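Local coordinates for beta-n-acetylhexosaminidase (Streptococcus pneumoniae, PDB 4AZH), which cleaves terminal beta-linked N-acetylhexosamine residues from glycans by hydrolysis, as a family 20 glycoside hydrolase module of the pneumococcal exo-beta-D-N-acetylglucosaminidase StrH, at residues A[146-151]-A[183-188]; A[175-180]-A[224-229]; A[284-289]-A[331-336]. One frame throughout, in Å; residues are numbered along the deposited sequence. Where two conformers were deposited one is given.

Contact 1: residues A[146-151]-A[183-188]; sequences KTTMDL and DEYAND. With LOG (N-acetylglucosaminono-1,5-lactone (Z)-oxime), chain E; EDO (1,2-ethanediol), chain F; EDO (1,2-ethanediol), chain G.
T148 and A186 face each other where the loop 183-188, which follows a core strand of this TIM barrel, is tied to the short strand 148-149 of an excursion on the barrel rim. A186 N donates to T148 OG1 over 2.8 Å, with a bent N-H...O angle of 134°. T148 OG1 and T147 OG1 share a hydrogen bond of 2.8 Å, whose direction is open. The carboxylate of D188 serves other donors: D188 OD2 accepts from K146 N on its syn lone pair at 2.8 Å and 172°, while D188 OD1 is bonded to S145 OG and lies 3.2 Å from T147 OG1, a weak bond at most. A water joins T147 OG1 to the amide of D188.

The other branch of T148 does apolar work. Its CG2 lies over the centre of the Y185 ring, 3.4 Å from the centroid, a CH-pi contact; L151 CG meets the ring obliquely. Y185 reaches this place with CG anti to its own amide nitrogen (chi1 -166°), which carries OH to within 2.6 Å of M149 O. A second acceptor competes for the phenolic proton: O1 of an ethanediol, probably from the crystallisation liquor, which also accepts from the amide of L151. At the opposite end the loop enters the ligand pocket. There E184 OE1 accepts from both hydroxyls of a second such ethanediol, weakly from O2, and D183 OD1 is held by N117 ND2, while D183 OD2 accepts from the acetamido N2 of the bound oxime at 2.8 Å.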
loop_
_atom_site.group_PDB
_atom_site.type_symbol
_atom_site.label_atom_id
_atom_site.label_comp_id
_atom_site.label_asym_id
_atom_site.label_seq_id
_atom_site.Cartn_x
_atom_site.Cartn_y
_atom_site.Cartn_z
ATOM N N LYS A 146 6.980 13.300 -18.738
ATOM C CA LYS A 146 8.047 13.045 -17.810
ATOM C C LYS A 146 7.667 11.936 -16.844
ATOM O O LYS A 146 8.468 11.584 -15.993
ATOM C CB LYS A 146 8.394 14.313 -17.022
ATOM C CG LYS A 146 8.904 15.453 -17.904
ATOM C CD LYS A 146 9.686 16.495 -17.098
ATOM C CE LYS A 146 11.169 16.105 -16.950
ATOM N NZ LYS A 146 11.995 17.044 -16.109
ATOM N N THR A 147 6.472 11.360 -16.969
ATOM C CA THR A 147 5.962 10.481 -15.879
ATOM C C THR A 147 5.625 9.076 -16.317
ATOM O O THR A 147 5.599 8.162 -15.510
ATOM C CB THR A 147 4.655 11.031 -15.243
ATOM O OG1 THR A 147 3.614 11.046 -16.230
ATOM C CG2 THR A 147 4.868 12.446 -14.623
ATOM N N THR A 148 5.327 8.929 -17.588
ATOM C CA THR A 148 4.643 7.765 -18.079
ATOM C C THR A 148 5.446 7.173 -19.238
ATOM O O THR A 148 5.962 7.919 -20.071
ATOM C CB THR A 148 3.247 8.187 -18.577
ATOM O OG1 THR A 148 2.538 8.867 -17.518
ATOM C CG2 THR A 148 2.428 6.999 -19.105
ATOM N N MET A 149 5.528 5.840 -19.271
ATOM C CA MET A 149 6.129 5.073 -20.344
ATOM C C MET A 149 5.237 5.004 -21.590
ATOM O O MET A 149 4.016 4.812 -21.508
ATOM C CB MET A 149 6.351 3.631 -19.843
ATOM C CG MET A 149 6.928 2.651 -20.861
ATOM S SD MET A 149 7.608 1.173 -20.070
ATOM C CE MET A 149 6.209 0.692 -19.067
ATOM N N ASP A 150 5.879 5.102 -22.743
ATOM C CA ASP A 150 5.260 4.883 -24.033
ATOM C C ASP A 150 4.916 3.403 -24.186
ATOM O O ASP A 150 5.805 2.554 -24.189
ATOM C CB ASP A 150 6.258 5.338 -25.114
ATOM C CG ASP A 150 5.818 4.998 -26.533
ATOM O OD1 ASP A 150 4.665 4.586 -26.743
ATOM O OD2 ASP A 150 6.665 5.158 -27.456
ATOM N N LEU A 151 3.630 3.091 -24.317
ATOM C CA LEU A 151 3.193 1.705 -24.463
ATOM C C LEU A 151 3.684 1.044 -25.743
ATOM O O LEU A 151 3.728 -0.183 -25.821
ATOM C CB LEU A 151 1.671 1.589 -24.345
ATOM C CG LEU A 151 1.058 1.853 -22.966
ATOM C CD1 LEU A 151 -0.449 2.023 -23.061
ATOM C CD2 LEU A 151 1.411 0.758 -21.972
ATOM N N ASP A 183 -2.330 3.894 -12.121
ATOM C CA ASP A 183 -3.010 5.190 -12.146
ATOM C C ASP A 183 -2.320 6.264 -13.044
ATOM O O ASP A 183 -1.108 6.254 -13.235
ATOM C CB ASP A 183 -3.224 5.728 -10.714
ATOM C CG ASP A 183 -1.920 5.962 -9.945
ATOM O OD1 ASP A 183 -1.002 5.104 -9.982
ATOM O OD2 ASP A 183 -1.809 7.027 -9.277
ATOM N N GLU A 184 -3.136 7.179 -13.566
ATOM C CA GLU A 184 -2.697 8.397 -14.262
ATOM C C GLU A 184 -1.816 8.142 -15.509
ATOM O O GLU A 184 -0.578 8.241 -15.447
ATOM C CB GLU A 184 -2.036 9.387 -13.267
ATOM C CG GLU A 184 -2.944 9.827 -12.096
ATOM C CD GLU A 184 -2.354 10.925 -11.183
ATOM O OE1 GLU A 184 -1.977 12.004 -11.702
ATOM O OE2 GLU A 184 -2.291 10.720 -9.958
ATOM N N TYR A 185 -2.437 7.831 -16.645
ATOM C CA TYR A 185 -1.655 7.613 -17.858
ATOM C C TYR A 185 -1.270 8.931 -18.550
ATOM O O TYR A 185 -2.105 9.576 -19.155
ATOM C CB TYR A 185 -2.334 6.654 -18.876
ATOM C CG TYR A 185 -1.290 6.236 -19.905
ATOM C CD1 TYR A 185 -1.029 7.034 -21.010
ATOM C CD2 TYR A 185 -0.500 5.092 -19.715
ATOM C CE1 TYR A 185 -0.037 6.707 -21.907
ATOM C CE2 TYR A 185 0.498 4.743 -20.624
ATOM C CZ TYR A 185 0.730 5.565 -21.720
ATOM O OH TYR A 185 1.722 5.266 -22.635
ATOM N N ALA A 186 0.005 9.296 -18.509
ATOM C CA ALA A 186 0.500 10.534 -19.102
ATOM C C ALA A 186 -0.384 11.754 -18.835
ATOM O O ALA A 186 -0.666 12.538 -19.750
ATOM C CB ALA A 186 0.771 10.363 -20.606
ATOM N N ASN A 187 -0.809 11.933 -17.596
ATOM C CA ASN A 187 -1.629 13.110 -17.308
ATOM C C ASN A 187 -0.913 14.448 -17.557
ATOM O O ASN A 187 -1.551 15.431 -17.975
ATOM C CB ASN A 187 -2.251 13.040 -15.907
ATOM C CG ASN A 187 -3.556 12.230 -15.872
ATOM O OD1 ASN A 187 -4.018 11.866 -14.777
ATOM N ND2 ASN A 187 -4.157 11.941 -17.050
ATOM N N ASP A 188 0.409 14.468 -17.329
ATOM C CA ASP A 188 1.226 15.683 -17.514
ATOM C C ASP A 188 1.320 16.054 -18.995
ATOM O O ASP A 188 1.685 17.184 -19.332
ATOM C CB ASP A 188 2.641 15.523 -16.890
ATOM C CG ASP A 188 3.522 14.482 -17.645
ATOM O OD1 ASP A 188 2.993 13.477 -18.199
ATOM O OD2 ASP A 188 4.748 14.679 -17.690
HETATM C C2 LOG E . -2.702 10.049 -7.142
HETATM C C3 LOG E . -1.588 10.059 -6.097
HETATM C C4 LOG E . -1.573 11.423 -5.442
HETATM C C5 LOG E . -2.908 11.606 -4.731
HETATM C C6 LOG E . -2.863 12.882 -3.864
HETATM C C7 LOG E . -3.972 8.010 -6.510
HETATM C C8 LOG E . -4.244 6.536 -6.799
HETATM N N2 LOG E . -3.130 8.649 -7.379
HETATM O O1 LOG E . -5.913 11.452 -7.261
HETATM O O3 LOG E . -0.265 9.712 -6.689
HETATM O O4 LOG E . -0.567 11.473 -4.464
HETATM O O5 LOG E . -3.918 11.692 -5.681
HETATM O O6 LOG E . -2.896 14.040 -4.664
HETATM C C1 LOG E . -3.842 10.830 -6.764
HETATM O O7 LOG E . -4.546 8.562 -5.569
HETATM N N1 LOG E . -4.833 10.730 -7.590
HETATM C C1 EDO F . 1.979 6.154 -26.857
HETATM O O1 EDO F . 1.862 5.470 -25.594
HETATM C C2 EDO F . 2.052 7.657 -26.647
HETATM O O2 EDO F . 3.416 8.067 -26.728
HETATM C C1 EDO G . -0.496 15.098 -9.809
HETATM O O1 EDO G . -0.322 14.384 -11.034
HETATM C C2 EDO G . -0.326 14.061 -8.709
HETATM O O2 EDO G . -1.142 12.914 -9.042
HETATM O O HOH W 1 1.228 12.252 -15.039
#

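Contact 2: residues A[175-180]-A[224-229]; sequences TKIFNF and QPMAFN. With LOG (N-acetylglucosaminono-1,5-lactone (Z)-oxime), chain E.
N179 and M226 lie on the same face of two neighbouring parallel strands of the TIM barrel, 177-180 and 224-228, whose axes diverge by 33°. Their side chains run at a slant to one another, and the methyl end of the extended methionine, CE, comes to 3.7 Å from N179 ND2. I177 shares this face; its CG2 branch packs on M226 CB at 3.8 Å. Further along, the N179 and F228 side chains cross at about a right angle, amide and ring planes 71° apart, with N179 ND2 3.8 Å from F228 CZ. The amide is fixed from outside the pair, since ND2 is hydrogen-bonded to H44 NE2.

F228 presents a ring face to the ligand: the acetamido methyl C8 of the inhibitor sits centrally, 3.5 Å above the ring plane, so the strand end lines the pocket for the N-acetyl group.

F180 belongs to a different environment. CG lies between the backbone N and carbonyl carbon (chi1 59°), which lays the ring back over the partner strand. M226 O and A227 CB approach the same ring face, both offset toward the rim, and the methyl makes a CH-pi contact 4.1 Å from the centroid. P225 CB meets the ring at its edge, 3.7 Å from F180 CE2. M226 O does double duty, because it also accepts from F180 N at 3.0 Å, one of four backbone bonds that zip the strands.

Outside them, strands 111-118 and 247-250 continue the sheet on either side, while helix 204-220 packs against F180 and P225.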
loop_
_atom_site.group_PDB
_atom_site.type_symbol
_atom_site.label_atom_id
_atom_site.label_comp_id
_atom_site.label_asym_id
_atom_site.label_seq_id
_atom_site.Cartn_x
_atom_site.Cartn_y
_atom_site.Cartn_z
ATOM N N THR A 175 5.023 -11.386 1.205
ATOM C CA THR A 175 3.846 -10.568 1.359
ATOM C C THR A 175 2.748 -11.298 0.586
ATOM O O THR A 175 3.056 -12.046 -0.355
ATOM C CB THR A 175 4.080 -9.174 0.699
ATOM O OG1 THR A 175 4.220 -9.336 -0.724
ATOM C CG2 THR A 175 5.336 -8.481 1.262
ATOM N N LYS A 176 1.481 -11.064 0.911
ATOM C CA LYS A 176 0.429 -11.737 0.166
ATOM C C LYS A 176 0.070 -10.974 -1.097
ATOM O O LYS A 176 -0.383 -11.569 -2.067
ATOM C CB LYS A 176 -0.843 -11.905 1.003
ATOM C CG LYS A 176 -0.732 -12.610 2.354
ATOM C CD LYS A 176 -2.152 -12.579 2.947
ATOM C CE LYS A 176 -2.337 -13.440 4.197
ATOM N NZ LYS A 176 -1.550 -13.012 5.386
ATOM N N ILE A 177 0.228 -9.650 -1.061
ATOM C CA ILE A 177 -0.315 -8.761 -2.092
ATOM C C ILE A 177 0.806 -7.952 -2.759
ATOM O O ILE A 177 1.800 -7.637 -2.122
ATOM C CB ILE A 177 -1.347 -7.771 -1.485
ATOM C CG1 ILE A 177 -2.545 -8.501 -0.839
ATOM C CG2 ILE A 177 -1.850 -6.772 -2.519
ATOM C CD1 ILE A 177 -3.509 -7.580 -0.102
ATOM N N PHE A 178 0.630 -7.621 -4.036
ATOM C CA PHE A 178 1.536 -6.716 -4.753
ATOM C C PHE A 178 0.695 -5.725 -5.570
ATOM O O PHE A 178 -0.116 -6.134 -6.412
ATOM C CB PHE A 178 2.486 -7.508 -5.679
ATOM C CG PHE A 178 3.540 -6.668 -6.369
ATOM C CD1 PHE A 178 3.238 -5.951 -7.524
ATOM C CD2 PHE A 178 4.821 -6.624 -5.878
ATOM C CE1 PHE A 178 4.199 -5.194 -8.169
ATOM C CE2 PHE A 178 5.815 -5.867 -6.518
ATOM C CZ PHE A 178 5.498 -5.125 -7.653
ATOM N N ASN A 179 0.871 -4.437 -5.297
ATOM C CA ASN A 179 0.186 -3.361 -6.035
ATOM C C ASN A 179 1.041 -2.819 -7.192
ATOM O O ASN A 179 2.080 -2.178 -6.975
ATOM C CB ASN A 179 -0.174 -2.226 -5.058
ATOM C CG ASN A 179 -1.017 -1.137 -5.692
ATOM O OD1 ASN A 179 -1.402 -1.223 -6.877
ATOM N ND2 ASN A 179 -1.364 -0.118 -4.892
ATOM N N PHE A 180 0.599 -3.068 -8.427
ATOM C CA PHE A 180 1.318 -2.566 -9.603
ATOM C C PHE A 180 0.804 -1.218 -10.139
ATOM O O PHE A 180 1.392 -0.605 -11.046
ATOM C CB PHE A 180 1.443 -3.641 -10.673
ATOM C CG PHE A 180 0.144 -4.185 -11.164
ATOM C CD1 PHE A 180 -0.546 -3.556 -12.195
ATOM C CD2 PHE A 180 -0.366 -5.367 -10.661
ATOM C CE1 PHE A 180 -1.759 -4.064 -12.693
ATOM C CE2 PHE A 180 -1.566 -5.896 -11.168
ATOM C CZ PHE A 180 -2.259 -5.243 -12.177
ATOM N N GLN A 224 -1.196 -11.885 -4.717
ATOM C CA GLN A 224 -2.475 -11.295 -5.110
ATOM C C GLN A 224 -2.200 -9.977 -5.846
ATOM O O GLN A 224 -1.580 -9.079 -5.288
ATOM C CB GLN A 224 -3.323 -11.048 -3.862
ATOM C CG GLN A 224 -4.623 -10.274 -4.068
ATOM C CD GLN A 224 -5.570 -10.928 -5.071
ATOM O OE1 GLN A 224 -5.894 -10.336 -6.093
ATOM N NE2 GLN A 224 -6.031 -12.127 -4.779
ATOM N N PRO A 225 -2.637 -9.849 -7.102
ATOM C CA PRO A 225 -2.386 -8.550 -7.741
ATOM C C PRO A 225 -3.378 -7.482 -7.273
ATOM O O PRO A 225 -4.547 -7.769 -7.019
ATOM C CB PRO A 225 -2.545 -8.852 -9.240
ATOM C CG PRO A 225 -3.455 -10.035 -9.285
ATOM C CD PRO A 225 -3.298 -10.804 -8.006
ATOM N N MET A 226 -2.861 -6.274 -7.068
ATOM C CA MET A 226 -3.660 -5.113 -6.718
ATOM C C MET A 226 -3.340 -4.043 -7.761
ATOM O O MET A 226 -2.229 -4.034 -8.316
ATOM C CB MET A 226 -3.301 -4.650 -5.319
ATOM C CG MET A 226 -4.048 -3.435 -4.764
ATOM S SD MET A 226 -3.450 -3.177 -3.069
ATOM C CE MET A 226 -3.971 -1.523 -2.643
ATOM N N ALA A 227 -4.311 -3.159 -8.018
ATOM C CA ALA A 227 -4.088 -1.988 -8.879
ATOM C C ALA A 227 -5.135 -0.945 -8.546
ATOM O O ALA A 227 -6.168 -1.275 -7.912
ATOM C CB ALA A 227 -4.172 -2.357 -10.360
ATOM N N PHE A 228 -4.898 0.309 -8.943
ATOM C CA PHE A 228 -5.918 1.303 -8.703
ATOM C C PHE A 228 -6.972 1.192 -9.776
ATOM O O PHE A 228 -6.763 0.541 -10.818
ATOM C CB PHE A 228 -5.377 2.707 -8.665
ATOM C CG PHE A 228 -4.338 2.934 -7.613
ATOM C CD1 PHE A 228 -4.671 2.933 -6.259
ATOM C CD2 PHE A 228 -3.024 3.190 -7.972
ATOM C CE1 PHE A 228 -3.697 3.183 -5.276
ATOM C CE2 PHE A 228 -2.051 3.440 -6.991
ATOM C CZ PHE A 228 -2.385 3.412 -5.648
ATOM N N ASN A 229 -8.115 1.822 -9.500
ATOM C CA ASN A 229 -9.286 1.679 -10.341
ATOM C C ASN A 229 -9.186 2.385 -11.688
ATOM O O ASN A 229 -9.806 1.941 -12.656
ATOM C CB ASN A 229 -10.549 2.146 -9.577
ATOM C CG ASN A 229 -10.518 3.615 -9.250
ATOM O OD1 ASN A 229 -9.914 4.058 -8.243
ATOM N ND2 ASN A 229 -11.169 4.395 -10.093
HETATM C C2 LOG E . -2.702 10.049 -7.142
HETATM C C3 LOG E . -1.588 10.059 -6.097
HETATM C C4 LOG E . -1.573 11.423 -5.442
HETATM C C5 LOG E . -2.908 11.606 -4.731
HETATM C C6 LOG E . -2.863 12.882 -3.864
HETATM C C7 LOG E . -3.972 8.010 -6.510
HETATM C C8 LOG E . -4.244 6.536 -6.799
HETATM N N2 LOG E . -3.130 8.649 -7.379
HETATM O O1 LOG E . -5.913 11.452 -7.261
HETATM O O3 LOG E . -0.265 9.712 -6.689
HETATM O O4 LOG E . -0.567 11.473 -4.464
HETATM O O5 LOG E . -3.918 11.692 -5.681
HETATM O O6 LOG E . -2.896 14.040 -4.664
HETATM C C1 LOG E . -3.842 10.830 -6.764
HETATM O O7 LOG E . -4.546 8.562 -5.569
HETATM N N1 LOG E . -4.833 10.730 -7.590
#

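Contact 3: residues A[284-289]-A[331-336]; sequences LGQKPE and ADRPSA. With LOG (N-acetylglucosaminono-1,5-lactone (Z)-oxime), chain E.
L284 meets A331 and A336 through two different parts of its side chain: L284 CD1 touches A331 CB at 4.0 Å, and L284 CB itself rests against A336 CB, also at 4.0 Å. Its chi1 (-62°) and an extended chi2 together carry CD1 to A331. Here the loop after the short strand 282-283 and the loop after 322-330, a strand of the TIM barrel that pairs with it, are packed through the leucine and two alanine methyls.

The clear polar link between them is a water. It donates to L284 O at 2.7 Å and accepts from R333 N at 2.9 Å, so a backbone carbonyl and a backbone N-H are satisfied without meeting directly. R333 also extends its guanidinium toward the same loop, nearly coplanar with the Q286 amide, but the modelled approach is implausibly short and the arginine has two conformers, so its details are doubtful. Q286 has a firmer partner in G291 O, reached by NE2.

One shell out, the 331-336 loop is shaped by a type I turn from R333 to A336, closed by A336 N donating to R333 O at 3.0 Å. K21 NZ is hydrogen-bonded to the carbonyls of P334 and A336, and D17 OD2 to the amide of A331. On the other side Y282 OH pairs with the amide of G285.

This framework carries D332. D332 OD1 accepts from O4 and D332 OD2 from O6 of the inhibitor, each at 2.6 Å. This two-pronged hold is consistent with recognition of the O4 and O6 hydroxyls of a terminal sugar, as expected of an exo-acting enzyme. Because each carboxylate oxygen accepts from a different hydroxyl, the full grip probably requires both to be present and suitably placed.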
loop_
_atom_site.group_PDB
_atom_site.type_symbol
_atom_site.label_atom_id
_atom_site.label_comp_id
_atom_site.label_asym_id
_atom_site.label_seq_id
_atom_site.Cartn_x
_atom_site.Cartn_y
_atom_site.Cartn_z
ATOM N N LEU A 284 1.070 15.486 2.453
ATOM C CA LEU A 284 1.980 16.095 3.419
ATOM C C LEU A 284 2.098 17.586 3.135
ATOM O O LEU A 284 2.422 17.997 2.009
ATOM C CB LEU A 284 3.375 15.428 3.375
ATOM C CG LEU A 284 3.554 13.938 3.707
ATOM C CD1 LEU A 284 5.033 13.533 3.626
ATOM C CD2 LEU A 284 2.977 13.554 5.072
ATOM N N GLY A 285 1.781 18.387 4.150
ATOM C CA GLY A 285 1.916 19.841 4.064
ATOM C C GLY A 285 0.743 20.607 3.489
ATOM O O GLY A 285 0.794 21.831 3.443
ATOM N N GLN A 286 -0.299 19.907 3.031
ATOM C CA GLN A 286 -1.455 20.571 2.396
ATOM C C GLN A 286 -2.146 21.458 3.410
ATOM O O GLN A 286 -2.327 21.071 4.560
ATOM C CB GLN A 286 -2.464 19.542 1.877
ATOM C CG GLN A 286 -3.563 20.109 0.997
ATOM C CD GLN A 286 -3.206 20.150 -0.488
ATOM O OE1 GLN A 286 -2.050 19.984 -0.878
ATOM N NE2 GLN A 286 -4.211 20.377 -1.327
ATOM N N LYS A 287 -2.543 22.645 2.984
ATOM C CA LYS A 287 -3.200 23.572 3.892
ATOM C C LYS A 287 -4.665 23.796 3.488
ATOM O O LYS A 287 -5.018 23.601 2.319
ATOM C CB LYS A 287 -2.390 24.875 4.005
ATOM C CG LYS A 287 -1.139 24.748 4.875
ATOM C CD LYS A 287 -1.445 23.943 6.152
ATOM C CE LYS A 287 -0.347 24.022 7.219
ATOM N NZ LYS A 287 0.576 22.847 7.247
ATOM N N PRO A 288 -5.531 24.158 4.466
ATOM C CA PRO A 288 -6.937 24.450 4.158
ATOM C C PRO A 288 -7.060 25.294 2.890
ATOM O O PRO A 288 -7.834 24.965 1.981
ATOM C CB PRO A 288 -7.403 25.250 5.381
ATOM C CG PRO A 288 -6.519 24.814 6.507
ATOM C CD PRO A 288 -5.232 24.300 5.911
ATOM N N GLU A 289 -6.242 26.345 2.829
ATOM C CA GLU A 289 -6.238 27.306 1.734
ATOM C C GLU A 289 -5.881 26.679 0.387
ATOM O O GLU A 289 -6.167 27.263 -0.650
ATOM C CB GLU A 289 -5.280 28.468 2.049
ATOM C CG GLU A 289 -5.377 28.981 3.488
ATOM C CD GLU A 289 -4.396 28.286 4.424
ATOM O OE1 GLU A 289 -3.174 28.301 4.116
ATOM O OE2 GLU A 289 -4.841 27.718 5.453
ATOM N N ALA A 331 2.674 12.243 -0.833
ATOM C CA ALA A 331 3.758 13.217 -0.738
ATOM C C ALA A 331 3.975 13.992 -2.044
ATOM O O ALA A 331 5.095 14.074 -2.556
ATOM C CB ALA A 331 5.027 12.513 -0.287
ATOM N N ASP A 332 2.884 14.562 -2.564
ATOM C CA ASP A 332 2.864 15.213 -3.913
ATOM C C ASP A 332 3.944 16.283 -4.032
ATOM O O ASP A 332 4.520 16.489 -5.106
ATOM C CB ASP A 332 1.501 15.830 -4.214
ATOM C CG ASP A 332 0.396 14.783 -4.313
ATOM O OD1 ASP A 332 0.493 13.735 -3.636
ATOM O OD2 ASP A 332 -0.571 15.011 -5.088
ATOM N N ARG A 333 4.200 16.948 -2.909
ATOM C CA ARG A 333 5.298 17.884 -2.784
ATOM C C ARG A 333 6.232 17.219 -1.798
ATOM O O ARG A 333 6.077 17.419 -0.597
ATOM C CB ARG A 333 4.770 19.203 -2.199
ATOM C CG ARG A 333 3.814 19.961 -3.112
ATOM C CD ARG A 333 3.172 21.155 -2.414
ATOM N NE ARG A 333 1.790 20.892 -2.025
ATOM C CZ ARG A 333 1.387 20.554 -0.804
ATOM N NH1 ARG A 333 2.243 20.432 0.203
ATOM N NH2 ARG A 333 0.103 20.351 -0.589
ATOM N N PRO A 334 7.208 16.421 -2.289
ATOM C CA PRO A 334 7.956 15.537 -1.372
ATOM C C PRO A 334 8.934 16.278 -0.478
ATOM O O PRO A 334 9.487 15.674 0.441
ATOM C CB PRO A 334 8.695 14.601 -2.315
ATOM C CG PRO A 334 8.993 15.476 -3.479
ATOM C CD PRO A 334 7.764 16.338 -3.657
ATOM N N SER A 335 9.121 17.573 -0.713
ATOM C CA SER A 335 9.973 18.356 0.175
ATOM C C SER A 335 9.193 18.900 1.371
ATOM O O SER A 335 9.776 19.484 2.286
ATOM C CB SER A 335 10.666 19.462 -0.590
ATOM O OG SER A 335 9.776 20.510 -0.823
ATOM N N ALA A 336 7.878 18.684 1.390
ATOM C CA ALA A 336 7.089 18.936 2.591
ATOM C C ALA A 336 7.641 18.132 3.762
ATOM O O ALA A 336 8.170 17.043 3.579
ATOM C CB ALA A 336 5.631 18.566 2.350
HETATM C C2 LOG E . -2.702 10.049 -7.142
HETATM C C3 LOG E . -1.588 10.059 -6.097
HETATM C C4 LOG E . -1.573 11.423 -5.442
HETATM C C5 LOG E . -2.908 11.606 -4.731
HETATM C C6 LOG E . -2.863 12.882 -3.864
HETATM C C7 LOG E . -3.972 8.010 -6.510
HETATM C C8 LOG E . -4.244 6.536 -6.799
HETATM N N2 LOG E . -3.130 8.649 -7.379
HETATM O O1 LOG E . -5.913 11.452 -7.261
HETATM O O3 LOG E . -0.265 9.712 -6.689
HETATM O O4 LOG E . -0.567 11.473 -4.464
HETATM O O5 LOG E . -3.918 11.692 -5.681
HETATM O O6 LOG E . -2.896 14.040 -4.664
HETATM C C1 LOG E . -3.842 10.830 -6.764
HETATM O O7 LOG E . -4.546 8.562 -5.569
HETATM N N1 LOG E . -4.833 10.730 -7.590
HETATM O O HOH W 2 3.444 16.599 -0.117
#

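How the contacts relate
Read from the N terminus, the segments of contacts 1 and 2 alternate: 146-151 comes first, then 175-180, then 183-188, then 224-229. Contact 1 therefore closes a loop holding helix 154-171 and strand 177-181, and contact 2 closes an overlapping one with helices 194-200 and 204-220; the two cross. They also touch, D183 OD1 lying 3.4 Å from F228 CD2. Contact 3 follows in series, closing the 284-336 loop with helix 295-304 inside it. Its nearest atoms stay about 7 Å from contact 1 and about 11 Å from contact 2. Each contact has one segment that reaches the inhibitor: 183-188, 224-229 and 331-336.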